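Local coordinates for putative metallopeptidase (Shewanella baltica OS155, PDB 3IEH), which binds a zinc ion and probably hydrolyses peptide or ester bonds as a member of the peptidase M14 (metallocarboxypeptidase) family, at residues A[67-72]-A[266-271]; A[165-170]-A[262-267]; A[178-183]-A[243-248]. All blocks are in the same frame, centred on the assembly; numbering follows the deposited sequence.

Interaction 1: A[67-72]-A[266-271]; sequences PSLLIS and HFLALC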
ATOM      1  N   PRO A  67     -17.422   6.274  -4.015  1.00 15.20           N
ATOM      2  CA  PRO A  67     -16.738   5.538  -2.954  1.00 15.42           C
ATOM      3  C   PRO A  67     -15.437   6.238  -2.526  1.00 14.99           C
ATOM      4  O   PRO A  67     -14.790   6.868  -3.346  1.00 14.60           O
ATOM      5  CB  PRO A  67     -16.431   4.178  -3.592  1.00 16.20           C
ATOM      6  CG  PRO A  67     -16.487   4.404  -5.078  1.00 19.82           C
ATOM      7  CD  PRO A  67     -17.393   5.576  -5.315  1.00 16.57           C
ATOM      8  N   SER A  68     -15.080   6.132  -1.254  1.00 13.40           N
ATOM      9  CA  SER A  68     -13.856   6.728  -0.754  1.00 15.00           C
ATOM     10  C   SER A  68     -12.910   5.575  -0.533  1.00 15.64           C
ATOM     11  O   SER A  68     -13.203   4.652   0.248  1.00 20.02           O
ATOM     12  CB  SER A  68     -14.122   7.521   0.512  1.00 15.05           C
ATOM     13  OG  SER A  68     -15.116   8.517   0.243  1.00 16.66           O
ATOM     14  N   LEU A  69     -11.832   5.609  -1.309  1.00 14.55           N
ATOM     15  CA  LEU A  69     -10.843   4.549  -1.432  1.00 14.58           C
ATOM     16  C   LEU A  69      -9.420   5.079  -1.146  1.00 15.37           C
ATOM     17  O   LEU A  69      -9.051   6.185  -1.560  1.00 13.24           O
ATOM     18  CB  LEU A  69     -10.909   3.961  -2.842  1.00 13.32           C
ATOM     19  CG  LEU A  69     -12.260   3.327  -3.244  1.00 13.90           C
ATOM     20  CD1 LEU A  69     -12.223   2.845  -4.701  1.00  9.74           C
ATOM     21  CD2 LEU A  69     -12.642   2.178  -2.308  1.00 13.87           C
ATOM     22  N   LEU A  70      -8.650   4.266  -0.428  1.00 15.86           N
ATOM     23  CA  LEU A  70      -7.300   4.591  -0.001  1.00 16.95           C
ATOM     24  C   LEU A  70      -6.311   3.577  -0.551  1.00 16.40           C
ATOM     25  O   LEU A  70      -6.514   2.372  -0.384  1.00 14.69           O
ATOM     26  CB  LEU A  70      -7.216   4.570   1.542  1.00 17.98           C
ATOM     27  CG  LEU A  70      -5.835   4.838   2.173  1.00 18.24           C
ATOM     28  CD1 LEU A  70      -5.368   6.221   1.850  1.00  9.49           C
ATOM     29  CD2 LEU A  70      -5.812   4.607   3.653  1.00 15.06           C
ATOM     30  N   ILE A  71      -5.260   4.054  -1.219  1.00 15.52           N
ATOM     31  CA  ILE A  71      -4.169   3.175  -1.633  1.00 14.86           C
ATOM     32  C   ILE A  71      -2.914   3.634  -0.894  1.00 15.53           C
ATOM     33  O   ILE A  71      -2.574   4.827  -0.897  1.00 17.24           O
ATOM     34  CB  ILE A  71      -3.895   3.196  -3.149  1.00 14.65           C
ATOM     35  CG1 ILE A  71      -5.174   2.906  -3.946  1.00 15.15           C
ATOM     36  CG2 ILE A  71      -2.754   2.181  -3.470  1.00 11.77           C
ATOM     37  CD1 ILE A  71      -4.965   2.869  -5.451  1.00  5.21           C
ATOM     38  N   SER A  72      -2.234   2.710  -0.241  1.00 15.40           N
ATOM     39  CA  SER A  72      -1.040   3.071   0.523  1.00 16.45           C
ATOM     40  C   SER A  72       0.067   2.160   0.043  1.00 14.46           C
ATOM     41  O   SER A  72      -0.200   1.053  -0.360  1.00 12.90           O
ATOM     42  CB  SER A  72      -1.272   2.882   2.008  1.00 19.41           C
ATOM     43  OG  SER A  72      -1.571   1.508   2.292  1.00 28.17           O
ATOM     44  N   HIS A 266      -7.138  -2.344 -10.980  1.00 14.80           N
ATOM     45  CA  HIS A 266      -8.175  -3.327 -10.726  1.00 17.73           C
ATOM     46  C   HIS A 266      -8.909  -3.063  -9.405  1.00 18.29           C
ATOM     47  O   HIS A 266     -10.125  -3.232  -9.331  1.00 18.66           O
ATOM     48  CB  HIS A 266      -7.596  -4.750 -10.776  1.00 18.30           C
ATOM     49  CG  HIS A 266      -7.425  -5.272 -12.171  1.00 20.74           C
ATOM     50  ND1 HIS A 266      -6.439  -4.815 -13.021  1.00 21.30           N
ATOM     51  CD2 HIS A 266      -8.121  -6.200 -12.868  1.00 17.80           C
ATOM     52  CE1 HIS A 266      -6.533  -5.441 -14.177  1.00 16.80           C
ATOM     53  NE2 HIS A 266      -7.533  -6.299 -14.104  1.00 19.73           N
ATOM     54  N   PHE A 267      -8.164  -2.668  -8.373  1.00 17.66           N
ATOM     55  CA  PHE A 267      -8.742  -2.338  -7.084  1.00 17.65           C
ATOM     56  C   PHE A 267      -9.816  -1.251  -7.260  1.00 16.50           C
ATOM     57  O   PHE A 267     -10.936  -1.416  -6.780  1.00 15.68           O
ATOM     58  CB  PHE A 267      -7.648  -1.864  -6.131  1.00 18.07           C
ATOM     59  CG  PHE A 267      -8.164  -1.244  -4.854  1.00 18.16           C
ATOM     60  CD1 PHE A 267      -8.692  -2.029  -3.842  1.00 22.71           C
ATOM     61  CD2 PHE A 267      -8.095   0.126  -4.654  1.00 13.44           C
ATOM     62  CE1 PHE A 267      -9.144  -1.461  -2.634  1.00 17.31           C
ATOM     63  CE2 PHE A 267      -8.541   0.693  -3.459  1.00 18.30           C
ATOM     64  CZ  PHE A 267      -9.061  -0.109  -2.448  1.00 14.74           C
ATOM     65  N   LEU A 268      -9.456  -0.169  -7.948  1.00 15.15           N
ATOM     66  CA  LEU A 268     -10.387   0.925  -8.259  1.00 18.89           C
ATOM     67  C   LEU A 268     -11.616   0.497  -9.086  1.00 18.78           C
ATOM     68  O   LEU A 268     -12.725   0.916  -8.791  1.00 14.65           O
ATOM     69  CB  LEU A 268      -9.665   2.060  -8.987  1.00 18.92           C
ATOM     70  CG  LEU A 268      -8.578   2.783  -8.185  1.00 24.87           C
ATOM     71  CD1 LEU A 268      -8.053   3.901  -9.051  1.00 35.45           C
ATOM     72  CD2 LEU A 268      -9.059   3.327  -6.857  1.00 25.43           C
ATOM     73  N   ALA A 269     -11.401  -0.340 -10.108  1.00 20.16           N
ATOM     74  CA  ALA A 269     -12.501  -0.880 -10.934  1.00 19.17           C
ATOM     75  C   ALA A 269     -13.426  -1.777 -10.081  1.00 21.49           C
ATOM     76  O   ALA A 269     -14.648  -1.652 -10.116  1.00 23.95           O
ATOM     77  CB  ALA A 269     -11.948  -1.653 -12.160  1.00 14.36           C
ATOM     78  N   LEU A 270     -12.849  -2.667  -9.290  1.00 20.92           N
ATOM     79  CA  LEU A 270     -13.652  -3.514  -8.405  1.00 22.24           C
ATOM     80  C   LEU A 270     -14.471  -2.694  -7.387  1.00 23.30           C
ATOM     81  O   LEU A 270     -15.606  -3.049  -7.090  1.00 21.13           O
ATOM     82  CB  LEU A 270     -12.762  -4.515  -7.659  1.00 21.47           C
ATOM     83  CG  LEU A 270     -12.188  -5.635  -8.516  1.00 20.12           C
ATOM     84  CD1 LEU A 270     -10.898  -6.160  -7.911  1.00  7.45           C
ATOM     85  CD2 LEU A 270     -13.245  -6.767  -8.728  1.00 10.20           C
ATOM     86  N   CYS A 271     -13.899  -1.605  -6.872  1.00 23.83           N
ATOM     87  CA  CYS A 271     -14.559  -0.821  -5.835  1.00 24.61           C
ATOM     88  C   CYS A 271     -15.368   0.352  -6.338  1.00 26.28           C
ATOM     89  O   CYS A 271     -15.974   1.059  -5.531  1.00 26.76           O
ATOM     90  CB  CYS A 271     -13.533  -0.333  -4.811  1.00 25.32           C
ATOM     91  SG  CYS A 271     -12.805  -1.683  -3.865  1.00 26.28           S
TER
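Leu69 of strand 68-72 is directed toward helix 266-271, and its two methyl groups reach the start of the Cys271 side chain. CD1 makes the tighter approach, 3.4 Å from Cys271 CB, while CD2 lies 3.7 Å from the same CB. Leu69 CG is anti to the carbonyl carbon (chi1 -61°), and chi2 of 177° puts CD1 in the extended position, with CD2 branching off beside it. CD1 also meets Leu268 CD2 at 3.9 Å, the two leucines crossing obliquely. At the base of Leu69, CB faces Phe267 CE2 at 4.1 Å, at a slant to the ring. Ile71, two residues on and on the same face of the strand, lies alongside Phe267 and points the opposite way, its CG1 4.1 Å from Phe267 CE2. Leu268 CD2 is within 4.4 Å of Ile71 CD1, so Leu268 CD2 touches both Leu69 and Ile71. Just before the strand, Pro67 CG lies 3.4 Å from Cys271 O. No hydrogen bond crosses; the side-chain contacts are apolar, apart from Pro67 on the Cys271 carbonyl oxygen. An alanine at Leu69 is likely to leave Cys271 CB and the Leu268 methyl without their main partner on the strand, opening a gap between helix and sheet. Leu70 is directed away from the helix, and its side chain touches Ile166 and Ser104. The segment axes run nearly antiparallel (163°) and 10.1 Å apart, the layered packing of the C-terminal helix 253-271 on the mixed sheet of the alpha/beta zinc-peptidase fold.

Interaction 2: A[165-170]-A[262-267]; sequences GILTCH and AAMTHF. With ZN (zinc ion), chain B.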
ATOM      1  N   GLY A 165     -12.982   0.967   0.786  1.00 16.94           N
ATOM      2  CA  GLY A 165     -11.916   0.110   0.327  1.00 16.32           C
ATOM      3  C   GLY A 165     -10.555   0.601   0.727  1.00 17.11           C
ATOM      4  O   GLY A 165     -10.297   1.797   0.699  1.00 20.02           O
ATOM      5  N   ILE A 166      -9.701  -0.325   1.138  1.00 16.87           N
ATOM      6  CA  ILE A 166      -8.314  -0.031   1.485  1.00 16.68           C
ATOM      7  C   ILE A 166      -7.450  -1.035   0.691  1.00 17.23           C
ATOM      8  O   ILE A 166      -7.681  -2.254   0.733  1.00 16.59           O
ATOM      9  CB  ILE A 166      -8.070  -0.130   3.032  1.00 16.67           C
ATOM     10  CG1 ILE A 166      -6.601   0.124   3.434  1.00 21.95           C
ATOM     11  CG2 ILE A 166      -8.412  -1.499   3.570  1.00 10.96           C
ATOM     12  CD1 ILE A 166      -5.977   1.330   2.827  1.00 28.38           C
ATOM     13  N   LEU A 167      -6.532  -0.519  -0.113  1.00 16.24           N
ATOM     14  CA  LEU A 167      -5.542  -1.354  -0.762  1.00 16.70           C
ATOM     15  C   LEU A 167      -4.207  -0.898  -0.243  1.00 17.45           C
ATOM     16  O   LEU A 167      -3.920   0.297  -0.204  1.00 17.81           O
ATOM     17  CB  LEU A 167      -5.584  -1.218  -2.284  1.00 15.59           C
ATOM     18  CG  LEU A 167      -4.364  -1.726  -3.076  1.00 17.89           C
ATOM     19  CD1 LEU A 167      -4.160  -3.196  -2.905  1.00  9.57           C
ATOM     20  CD2 LEU A 167      -4.496  -1.364  -4.559  1.00  7.56           C
ATOM     21  N   THR A 168      -3.387  -1.848   0.163  1.00 18.63           N
ATOM     22  CA  THR A 168      -2.015  -1.527   0.522  1.00 19.24           C
ATOM     23  C   THR A 168      -1.087  -2.388  -0.356  1.00 18.93           C
ATOM     24  O   THR A 168      -1.307  -3.585  -0.485  1.00 18.54           O
ATOM     25  CB  THR A 168      -1.741  -1.704   2.036  1.00 18.73           C
ATOM     26  OG1 THR A 168      -0.458  -1.143   2.325  1.00 25.08           O
ATOM     27  CG2 THR A 168      -1.755  -3.170   2.440  1.00 15.31           C
ATOM     28  N   CYS A 169      -0.079  -1.771  -0.978  1.00 18.52           N
ATOM     29  CA  CYS A 169       0.786  -2.474  -1.927  1.00 18.41           C
ATOM     30  C   CYS A 169       2.165  -2.819  -1.372  1.00 20.88           C
ATOM     31  O   CYS A 169       3.032  -1.944  -1.220  1.00 23.12           O
ATOM     32  CB  CYS A 169       0.891  -1.651  -3.181  1.00 19.79           C
ATOM     33  SG  CYS A 169      -0.761  -1.517  -3.934  1.00 27.28           S
ATOM     34  N   HIS A 170       2.352  -4.102  -1.064  1.00 17.74           N
ATOM     35  CA  HIS A 170       3.575  -4.588  -0.460  1.00 17.25           C
ATOM     36  C   HIS A 170       4.307  -5.479  -1.424  1.00 17.96           C
ATOM     37  O   HIS A 170       3.812  -5.791  -2.523  1.00 17.82           O
ATOM     38  CB  HIS A 170       3.252  -5.356   0.811  1.00 17.86           C
ATOM     39  CG  HIS A 170       2.812  -4.477   1.941  1.00 19.61           C
ATOM     40  ND1 HIS A 170       3.614  -4.202   3.021  1.00 28.94           N
ATOM     41  CD2 HIS A 170       1.681  -3.764   2.129  1.00 30.23           C
ATOM     42  CE1 HIS A 170       2.980  -3.396   3.849  1.00 24.47           C
ATOM     43  NE2 HIS A 170       1.803  -3.116   3.332  1.00 24.81           N
ATOM     44  N   ALA A 262      -1.186  -2.374 -12.099  1.00 16.22           N
ATOM     45  CA  ALA A 262      -2.336  -3.119 -12.548  1.00 14.22           C
ATOM     46  C   ALA A 262      -3.269  -3.402 -11.361  1.00 14.51           C
ATOM     47  O   ALA A 262      -4.478  -3.238 -11.492  1.00 16.47           O
ATOM     48  CB  ALA A 262      -1.910  -4.415 -13.237  1.00 11.77           C
ATOM     49  N   ALA A 263      -2.704  -3.793 -10.220  1.00 12.86           N
ATOM     50  CA  ALA A 263      -3.479  -4.101  -9.022  1.00 13.56           C
ATOM     51  C   ALA A 263      -4.249  -2.900  -8.509  1.00 14.98           C
ATOM     52  O   ALA A 263      -5.397  -3.035  -8.088  1.00 15.52           O
ATOM     53  CB  ALA A 263      -2.580  -4.650  -7.912  1.00 12.89           C
HETATM   54  N   MSE A 264      -3.600  -1.737  -8.497  1.00 14.65           N
HETATM   55  CA  MSE A 264      -4.264  -0.482  -8.146  1.00 13.13           C
HETATM   56  C   MSE A 264      -5.418  -0.162  -9.104  1.00 16.02           C
HETATM   57  O   MSE A 264      -6.476   0.280  -8.668  1.00 16.93           O
HETATM   58  CB  MSE A 264      -3.268   0.654  -8.163  1.00 12.22           C
HETATM   59  CG  MSE A 264      -2.303   0.594  -7.006  1.00 11.76           C
HETATM   60 SE   MSE A 264      -0.784   1.735  -7.292  0.75 10.40          SE
HETATM   61  CE  MSE A 264       0.336   0.733  -6.101  1.00  8.01           C
ATOM     62  N   THR A 265      -5.205  -0.382 -10.402  1.00 13.92           N
ATOM     63  CA  THR A 265      -6.225  -0.158 -11.379  1.00 14.57           C
ATOM     64  C   THR A 265      -7.423  -1.065 -11.160  1.00 13.88           C
ATOM     65  O   THR A 265      -8.580  -0.617 -11.168  1.00 13.36           O
ATOM     66  CB  THR A 265      -5.664  -0.357 -12.811  1.00 16.35           C
ATOM     67  OG1 THR A 265      -4.793   0.734 -13.096  1.00 21.98           O
ATOM     68  CG2 THR A 265      -6.786  -0.324 -13.842  1.00 15.46           C
ATOM     69  N   HIS A 266      -7.138  -2.344 -10.980  1.00 14.80           N
ATOM     70  CA  HIS A 266      -8.175  -3.327 -10.726  1.00 17.73           C
ATOM     71  C   HIS A 266      -8.909  -3.063  -9.405  1.00 18.29           C
ATOM     72  O   HIS A 266     -10.125  -3.232  -9.331  1.00 18.66           O
ATOM     73  CB  HIS A 266      -7.596  -4.750 -10.776  1.00 18.30           C
ATOM     74  CG  HIS A 266      -7.425  -5.272 -12.171  1.00 20.74           C
ATOM     75  ND1 HIS A 266      -6.439  -4.815 -13.021  1.00 21.30           N
ATOM     76  CD2 HIS A 266      -8.121  -6.200 -12.868  1.00 17.80           C
ATOM     77  CE1 HIS A 266      -6.533  -5.441 -14.177  1.00 16.80           C
ATOM     78  NE2 HIS A 266      -7.533  -6.299 -14.104  1.00 19.73           N
ATOM     79  N   PHE A 267      -8.164  -2.668  -8.373  1.00 17.66           N
ATOM     80  CA  PHE A 267      -8.742  -2.338  -7.084  1.00 17.65           C
ATOM     81  C   PHE A 267      -9.816  -1.251  -7.260  1.00 16.50           C
ATOM     82  O   PHE A 267     -10.936  -1.416  -6.780  1.00 15.68           O
ATOM     83  CB  PHE A 267      -7.648  -1.864  -6.131  1.00 18.07           C
ATOM     84  CG  PHE A 267      -8.164  -1.244  -4.854  1.00 18.16           C
ATOM     85  CD1 PHE A 267      -8.692  -2.029  -3.842  1.00 22.71           C
ATOM     86  CD2 PHE A 267      -8.095   0.126  -4.654  1.00 13.44           C
ATOM     87  CE1 PHE A 267      -9.144  -1.461  -2.634  1.00 17.31           C
ATOM     88  CE2 PHE A 267      -8.541   0.693  -3.459  1.00 18.30           C
ATOM     89  CZ  PHE A 267      -9.061  -0.109  -2.448  1.00 14.74           C
TER
HETATM   90 ZN    ZN B 276       5.689  -5.442   3.470  1.00 68.63          ZN
HETATM   91  O   HOH W   1       4.796  -7.563   3.606  1.00 35.82           O
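Leu167 and Cys169 pack against Phe267 and Met264 where, in the alpha/beta fold of zinc carboxypeptidases, the C-terminal helix covers a central strand of the sheet; His170, a zinc ligand, lies near the C-terminal end of that strand. The two segment axes are 9.8 Å apart and antiparallel at 173°. The phenylalanine ring takes a CH-pi contact over its face: Leu167 CB sits 3.4 Å from the centroid of the Phe267 ring, only 3° off the ring normal. Leu167 CG lies anti to the backbone N, which sends CD2 back along the phenylalanine, 3.6 Å from Phe267 CB, and on to Met264 CG. The same ring meets the strand backbone differently at Gly165, whose carbonyl carbon lies at the ring's edge, 3.6 Å from Phe267 CZ. A side chain at Gly165 would press against that CZ, and at these backbone angles it would also collide with the preceding carbonyl oxygen, so the bare glycine lets helix and strand approach here. Further along, Met264, a selenomethionine in this crystal, runs extended beyond CG until its CE meets Cys169 SG at 3.3 Å. Side chains alternate along the strand: Leu167 and Cys169 face the helix, whereas Ile166 and Thr168 point away from it. His170 leaves this packing and binds the zinc ion through ND1 at 2.5 Å, a site that also includes His76, Glu79 and water 1. Since Cys169 is the next residue back, the buried packing reaches to within one residue of the metal ligand. The far nitrogen of the imidazole, His170 NE2, gives a weak bond to Thr168 OG1 (3.2 Å, N-H...O 121°), and that hydroxyl is also hydrogen-bonded to Ser72 OG.

Interaction 3: A[178-183]-A[243-248]; sequences AYVYSF and ACTETP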
ATOM      1  N   ALA A 178       3.561 -14.461  -6.475  1.00 12.56           N
ATOM      2  CA  ALA A 178       2.677 -13.385  -5.968  1.00 13.87           C
ATOM      3  C   ALA A 178       1.604 -13.935  -5.011  1.00 14.25           C
ATOM      4  O   ALA A 178       1.275 -15.122  -5.046  1.00 14.39           O
ATOM      5  CB  ALA A 178       2.006 -12.654  -7.130  1.00 10.46           C
ATOM      6  N   TYR A 179       1.066 -13.070  -4.157  1.00 11.62           N
ATOM      7  CA  TYR A 179      -0.079 -13.434  -3.344  1.00 10.71           C
ATOM      8  C   TYR A 179      -0.725 -12.173  -2.808  1.00 10.92           C
ATOM      9  O   TYR A 179      -0.224 -11.057  -3.011  1.00 11.11           O
ATOM     10  CB  TYR A 179       0.281 -14.448  -2.229  1.00 12.72           C
ATOM     11  CG  TYR A 179       1.350 -13.981  -1.291  1.00 10.32           C
ATOM     12  CD1 TYR A 179       2.714 -14.067  -1.651  1.00  7.18           C
ATOM     13  CD2 TYR A 179       1.018 -13.463  -0.030  1.00 11.75           C
ATOM     14  CE1 TYR A 179       3.717 -13.634  -0.783  1.00 10.96           C
ATOM     15  CE2 TYR A 179       2.019 -13.017   0.861  1.00 12.90           C
ATOM     16  CZ  TYR A 179       3.364 -13.082   0.469  1.00 15.99           C
ATOM     17  OH  TYR A 179       4.348 -12.651   1.339  1.00 19.34           O
ATOM     18  N   VAL A 180      -1.883 -12.345  -2.184  1.00 12.56           N
ATOM     19  CA  VAL A 180      -2.665 -11.221  -1.704  1.00 14.24           C
ATOM     20  C   VAL A 180      -3.435 -11.591  -0.440  1.00 15.22           C
ATOM     21  O   VAL A 180      -4.000 -12.659  -0.371  1.00 14.09           O
ATOM     22  CB  VAL A 180      -3.666 -10.727  -2.790  1.00 15.18           C
ATOM     23  CG1 VAL A 180      -4.423 -11.886  -3.382  1.00 16.71           C
ATOM     24  CG2 VAL A 180      -4.639  -9.726  -2.183  1.00 10.95           C
ATOM     25  N   TYR A 181      -3.401 -10.706   0.556  1.00 15.60           N
ATOM     26  CA  TYR A 181      -4.189 -10.818   1.774  1.00 17.21           C
ATOM     27  C   TYR A 181      -5.431 -10.025   1.471  1.00 16.64           C
ATOM     28  O   TYR A 181      -5.305  -8.887   1.078  1.00 17.23           O
ATOM     29  CB  TYR A 181      -3.503 -10.123   2.979  1.00 17.28           C
ATOM     30  CG  TYR A 181      -2.179 -10.711   3.448  1.00 18.77           C
ATOM     31  CD1 TYR A 181      -0.968 -10.315   2.880  1.00 24.70           C
ATOM     32  CD2 TYR A 181      -2.136 -11.622   4.483  1.00 17.71           C
ATOM     33  CE1 TYR A 181       0.243 -10.846   3.314  1.00 21.59           C
ATOM     34  CE2 TYR A 181      -0.941 -12.164   4.916  1.00 18.25           C
ATOM     35  CZ  TYR A 181       0.241 -11.776   4.345  1.00 24.49           C
ATOM     36  OH  TYR A 181       1.419 -12.333   4.805  1.00 31.17           O
ATOM     37  N   SER A 182      -6.620 -10.580   1.676  1.00 17.77           N
ATOM     38  CA  SER A 182      -7.861  -9.804   1.458  1.00 17.92           C
ATOM     39  C   SER A 182      -8.809  -9.912   2.646  1.00 18.82           C
ATOM     40  O   SER A 182      -8.675 -10.813   3.481  1.00 16.97           O
ATOM     41  CB  SER A 182      -8.594 -10.201   0.164  1.00 17.06           C
ATOM     42  OG  SER A 182      -9.167 -11.490   0.266  1.00 20.11           O
ATOM     43  N   PHE A 183      -9.732  -8.948   2.701  1.00 20.62           N
ATOM     44  CA  PHE A 183     -10.748  -8.839   3.742  1.00 22.38           C
ATOM     45  C   PHE A 183     -12.076  -8.538   3.072  1.00 24.79           C
ATOM     46  O   PHE A 183     -12.203  -7.538   2.351  1.00 25.83           O
ATOM     47  CB  PHE A 183     -10.419  -7.723   4.725  1.00 21.37           C
ATOM     48  CG  PHE A 183      -9.135  -7.932   5.456  1.00 22.03           C
ATOM     49  CD1 PHE A 183      -7.932  -7.526   4.897  1.00 27.00           C
ATOM     50  CD2 PHE A 183      -9.116  -8.568   6.679  1.00 21.18           C
ATOM     51  CE1 PHE A 183      -6.745  -7.716   5.567  1.00 18.34           C
ATOM     52  CE2 PHE A 183      -7.928  -8.792   7.339  1.00 16.12           C
ATOM     53  CZ  PHE A 183      -6.745  -8.355   6.783  1.00 21.72           C
ATOM     54  N   ALA A 243      -7.330  -5.128   0.844  1.00 18.01           N
ATOM     55  CA  ALA A 243      -6.398  -6.060   0.218  1.00 17.70           C
ATOM     56  C   ALA A 243      -4.993  -5.556   0.464  1.00 18.70           C
ATOM     57  O   ALA A 243      -4.737  -4.336   0.392  1.00 18.95           O
ATOM     58  CB  ALA A 243      -6.642  -6.172  -1.290  1.00 16.62           C
ATOM     59  N   CYS A 244      -4.094  -6.486   0.771  1.00 16.31           N
ATOM     60  CA  CYS A 244      -2.677  -6.191   0.837  1.00 16.96           C
ATOM     61  C   CYS A 244      -2.006  -7.089  -0.193  1.00 16.44           C
ATOM     62  O   CYS A 244      -1.830  -8.268   0.043  1.00 17.28           O
ATOM     63  CB  CYS A 244      -2.103  -6.460   2.213  1.00 18.30           C
ATOM     64  SG  CYS A 244      -0.268  -6.417   2.239  1.00 24.90           S
ATOM     65  N   THR A 245      -1.664  -6.533  -1.345  1.00 15.25           N
ATOM     66  CA  THR A 245      -1.063  -7.311  -2.411  1.00 17.15           C
ATOM     67  C   THR A 245       0.421  -7.480  -2.126  1.00 19.11           C
ATOM     68  O   THR A 245       1.060  -6.595  -1.554  1.00 16.79           O
ATOM     69  CB  THR A 245      -1.231  -6.625  -3.784  1.00 18.87           C
ATOM     70  OG1 THR A 245      -0.646  -5.333  -3.720  1.00 10.84           O
ATOM     71  CG2 THR A 245      -2.734  -6.491  -4.171  1.00  9.81           C
ATOM     72  N   GLU A 246       0.953  -8.636  -2.510  1.00 18.96           N
ATOM     73  CA  GLU A 246       2.372  -8.934  -2.327  1.00 18.43           C
ATOM     74  C   GLU A 246       2.949  -9.390  -3.676  1.00 15.18           C
ATOM     75  O   GLU A 246       2.714 -10.505  -4.103  1.00 12.57           O
ATOM     76  CB  GLU A 246       2.536 -10.040  -1.274  1.00 19.24           C
ATOM     77  CG  GLU A 246       2.064  -9.634   0.115  1.00 23.57           C
ATOM     78  CD  GLU A 246       3.103  -8.852   0.915  1.00 30.72           C
ATOM     79  OE1 GLU A 246       4.290  -8.707   0.513  1.00 26.18           O
ATOM     80  OE2 GLU A 246       2.712  -8.387   1.989  1.00 32.77           O
ATOM     81  N   THR A 247       3.645  -8.495  -4.365  1.00 13.21           N
ATOM     82  CA  THR A 247       4.388  -8.868  -5.550  1.00 12.51           C
ATOM     83  C   THR A 247       5.750  -9.455  -5.135  1.00 11.78           C
ATOM     84  O   THR A 247       6.346  -9.073  -4.117  1.00 12.13           O
ATOM     85  CB  THR A 247       4.575  -7.679  -6.537  1.00 13.85           C
ATOM     86  OG1 THR A 247       5.097  -6.528  -5.850  1.00  7.22           O
ATOM     87  CG2 THR A 247       3.261  -7.335  -7.220  1.00 10.59           C
ATOM     88  N   PRO A 248       6.251 -10.397  -5.909  1.00 11.65           N
ATOM     89  CA  PRO A 248       7.495 -11.063  -5.522  1.00 13.26           C
ATOM     90  C   PRO A 248       8.743 -10.276  -5.882  1.00 14.49           C
ATOM     91  O   PRO A 248       9.041 -10.102  -7.076  1.00 16.01           O
ATOM     92  CB  PRO A 248       7.438 -12.376  -6.311  1.00 13.15           C
ATOM     93  CG  PRO A 248       6.592 -12.047  -7.525  1.00 14.23           C
ATOM     94  CD  PRO A 248       5.618 -11.000  -7.092  1.00 13.09           C
TER
HETATM   95  O   HOH W   2       3.992 -10.884   3.943  1.00 39.09           O
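Tyr179 and Glu246 are brought together by two torsions: the tyrosine CG lies between its backbone N and carbonyl carbon (chi1 58°), and the glutamate chain bends at chi2 (-83°). Both side chains then run the same way, and the tyrosine ring lies against the aliphatic part of Glu246, with the carboxylate beyond it near the hydroxyl. Glu246 CB stands 3.6 Å from the centroid of the Tyr179 ring as a CH-pi contact over the face, and the carboxylate plane is turned only 13° from that of the ring. Further out, Glu246 CG touches Tyr179 CE2 at 3.5 Å. Tyr181, on the same face of the sheet, presents its CE1 edge to Glu246 OE2 at 3.7 Å, with ring and carboxylate steeply inclined. Water 2 ties the polar ends together: it donates to Tyr179 OH, is hydrogen-bonded to Tyr181 OH at 3.1 Å and donates weakly to Glu246 OE2. Tyr179 OH is held as well by Asp172. Underneath, paired backbone bonds fix the register. Tyr179 N reaches Glu246 O at 3.0 Å, and Glu246 N returns to Tyr179 O at 2.7 Å. Tyr181 and Cys244 form the second hydrogen-bonded pair, with Cys244 SG obliquely beside the Tyr181 ring. On the opposite face, Val180 CG2 packs on Ala243 CB at 4.2 Å. Two neighbouring antiparallel strands of the mixed sheet thus place Glu246, the predicted proton donor/acceptor, with its side chain about 4 Å from the zinc ion (nearest atoms), consistent with the glutamate that serves as general base beside the metal in M14 carboxypeptidases.

How the interactions relate
All three interactions build on one mixed sheet, in which strands 68-73, 165-172, 242-248 and 179-183 lie side by side in that order. Interactions 1 and 2 share helix 253-271, including His266 and Phe267, and their centres are 6 Å apart; a probable hydrogen bond, Cys169 N to Ser72 O (2.9 Å), joins their strands. Interaction 3 lies within the sheet, its centre 9 Å from that of interaction 2, and a probable hydrogen bond, His170 N to Thr245 O (2.9 Å), connects them. Along the chain, interaction 3 is nested inside the loops closed by the other two. The sheet thus joins the strands under helix 253-271, one carrying His170, with that of predicted catalytic Glu246.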